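Local coordinates for protein succinate-semialdehyde dehydrogenase (Synechococcus sp., PDB 4ITA) that probably oxidises succinic semialdehyde to succinate with a nicotinamide cofactor, as an aldehyde dehydrogenase that binds NADPH, at residues F237-S242 / D246-V251. Residues are numbered along the deposited sequence; the frame is centred on the assembly and turned at random.
Sequences FVVFPS and DEAVEV
F237 and V239 face A248 where the chain, having left strand 237-239, turns back as helix 246-251. The two short axes run nearly antiparallel, at 164°, and come within 10.2 Å of each other; the closest CA atoms, those of V239 and A248, are 7.4 Å apart. Alanine suits this place on the helix because its lone methyl lets the backbone settle close to the sheet. V239 CG1 meets A248 CB at 4.3 Å, a beta-branched side chain against a small one. F237 reaches farther: with CG anti to the backbone N (chi1 -168°), its ring gets to the helix backbone, CZ 3.5 Å from the carbonyl A248 O, which it meets obliquely. The backbone carbonyl carbon V251 C lies 4.3 Å from the same CZ. The broad ring suits this buried site because it lies between the strand and the helix backbone, with CE1 also 4.4 Å from A248 CB. V238, on the other face of the strand, and F240, just beyond its end, both pack on helix 375-383. The contact forms the first half of a beta-alpha-beta crossover, completed by strand 267-273, which pairs with strand 235-239. On its other edge lies strand 390-394, whose W394 touches F237, A248 and V251, while helix 274-289 packs against V239 and V249.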
loop_
_atom_site.group_PDB
_atom_site.type_symbol
_atom_site.label_atom_id
_atom_site.label_comp_id
_atom_site.label_asym_id
_atom_site.label_seq_id
_atom_site.Cartn_x
_atom_site.Cartn_y
_atom_site.Cartn_z
ATOM N N PHE A 237 -13.900 23.158 7.696
ATOM C CA PHE A 237 -13.278 24.160 8.547
ATOM C C PHE A 237 -14.373 24.502 9.554
ATOM O O PHE A 237 -15.326 25.228 9.240
ATOM C CB PHE A 237 -12.879 25.371 7.695
ATOM C CG PHE A 237 -11.975 26.367 8.391
ATOM C CD1 PHE A 237 -12.508 27.408 9.139
ATOM C CD2 PHE A 237 -10.596 26.294 8.246
ATOM C CE1 PHE A 237 -11.676 28.339 9.744
ATOM C CE2 PHE A 237 -9.760 27.215 8.859
ATOM C CZ PHE A 237 -10.306 28.244 9.610
ATOM N N VAL A 238 -14.266 23.915 10.740
ATOM C CA VAL A 238 -15.325 23.963 11.737
ATOM C C VAL A 238 -15.000 25.021 12.772
ATOM O O VAL A 238 -13.902 25.033 13.322
ATOM C CB VAL A 238 -15.484 22.594 12.430
ATOM C CG1 VAL A 238 -16.681 22.626 13.356
ATOM C CG2 VAL A 238 -15.656 21.468 11.401
ATOM N N VAL A 239 -15.946 25.923 13.023
ATOM C CA VAL A 239 -15.715 27.013 13.963
ATOM C C VAL A 239 -16.749 26.996 15.076
ATOM O O VAL A 239 -17.943 27.143 14.825
ATOM C CB VAL A 239 -15.722 28.384 13.259
ATOM C CG1 VAL A 239 -15.363 29.492 14.246
ATOM C CG2 VAL A 239 -14.742 28.384 12.091
ATOM N N PHE A 240 -16.282 26.814 16.306
ATOM C CA PHE A 240 -17.176 26.672 17.455
ATOM C C PHE A 240 -17.124 27.892 18.392
ATOM O O PHE A 240 -16.264 28.760 18.230
ATOM C CB PHE A 240 -16.926 25.318 18.148
ATOM C CG PHE A 240 -17.947 24.279 17.785
ATOM C CD1 PHE A 240 -18.340 24.122 16.461
ATOM C CD2 PHE A 240 -18.534 23.480 18.752
ATOM C CE1 PHE A 240 -19.289 23.187 16.110
ATOM C CE2 PHE A 240 -19.491 22.538 18.401
ATOM C CZ PHE A 240 -19.872 22.393 17.082
ATOM N N PRO A 241 -18.068 27.982 19.350
ATOM C CA PRO A 241 -18.226 29.256 20.070
ATOM C C PRO A 241 -17.025 29.745 20.889
ATOM O O PRO A 241 -16.913 30.953 21.110
ATOM C CB PRO A 241 -19.430 28.991 20.978
ATOM C CG PRO A 241 -20.216 27.943 20.256
ATOM C CD PRO A 241 -19.175 27.051 19.651
ATOM N N SER A 242 -16.143 28.851 21.321
ATOM C CA SER A 242 -14.986 29.272 22.105
ATOM C C SER A 242 -13.778 29.622 21.244
ATOM O O SER A 242 -12.707 29.921 21.764
ATOM C CB SER A 242 -14.596 28.202 23.121
ATOM O OG SER A 242 -14.169 27.013 22.479
ATOM N N ASP A 246 -11.619 36.059 15.145
ATOM C CA ASP A 246 -10.857 36.859 14.195
ATOM C C ASP A 246 -9.699 36.066 13.589
ATOM O O ASP A 246 -9.452 36.151 12.381
ATOM C CB ASP A 246 -10.358 38.164 14.824
ATOM C CG ASP A 246 -11.472 39.163 15.069
ATOM O OD1 ASP A 246 -12.585 38.993 14.532
ATOM O OD2 ASP A 246 -11.224 40.145 15.800
ATOM N N GLU A 247 -9.004 35.279 14.410
ATOM C CA GLU A 247 -7.947 34.411 13.884
ATOM C C GLU A 247 -8.524 33.373 12.923
ATOM O O GLU A 247 -7.964 33.129 11.859
ATOM C CB GLU A 247 -7.154 33.709 14.999
ATOM C CG GLU A 247 -5.977 32.893 14.449
ATOM C CD GLU A 247 -5.226 32.079 15.502
ATOM O OE1 GLU A 247 -5.719 31.959 16.639
ATOM O OE2 GLU A 247 -4.140 31.557 15.170
ATOM N N ALA A 248 -9.644 32.767 13.302
ATOM C CA ALA A 248 -10.289 31.766 12.458
ATOM C C ALA A 248 -10.699 32.331 11.093
ATOM O O ALA A 248 -10.558 31.654 10.073
ATOM C CB ALA A 248 -11.484 31.136 13.175
ATOM N N VAL A 249 -11.197 33.567 11.062
ATOM C CA VAL A 249 -11.558 34.214 9.799
ATOM C C VAL A 249 -10.339 34.479 8.914
ATOM O O VAL A 249 -10.352 34.208 7.707
ATOM C CB VAL A 249 -12.301 35.554 10.036
ATOM C CG1 VAL A 249 -12.433 36.331 8.727
ATOM C CG2 VAL A 249 -13.662 35.305 10.651
ATOM N N GLU A 250 -9.291 35.023 9.518
ATOM C CA GLU A 250 -8.064 35.330 8.795
ATOM C C GLU A 250 -7.451 34.055 8.221
ATOM O O GLU A 250 -7.129 33.974 7.033
ATOM C CB GLU A 250 -7.065 36.020 9.727
ATOM C CG GLU A 250 -7.430 37.446 10.106
ATOM C CD GLU A 250 -7.267 38.416 8.946
ATOM O OE1 GLU A 250 -6.519 38.090 7.997
ATOM O OE2 GLU A 250 -7.887 39.501 8.986
ATOM N N VAL A 251 -7.301 33.053 9.074
ATOM C CA VAL A 251 -6.698 31.794 8.667
ATOM C C VAL A 251 -7.597 31.040 7.682
ATOM O O VAL A 251 -7.112 30.500 6.690
ATOM C CB VAL A 251 -6.349 30.937 9.901
ATOM C CG1 VAL A 251 -5.931 29.539 9.486
ATOM C CG2 VAL A 251 -5.238 31.619 10.718
#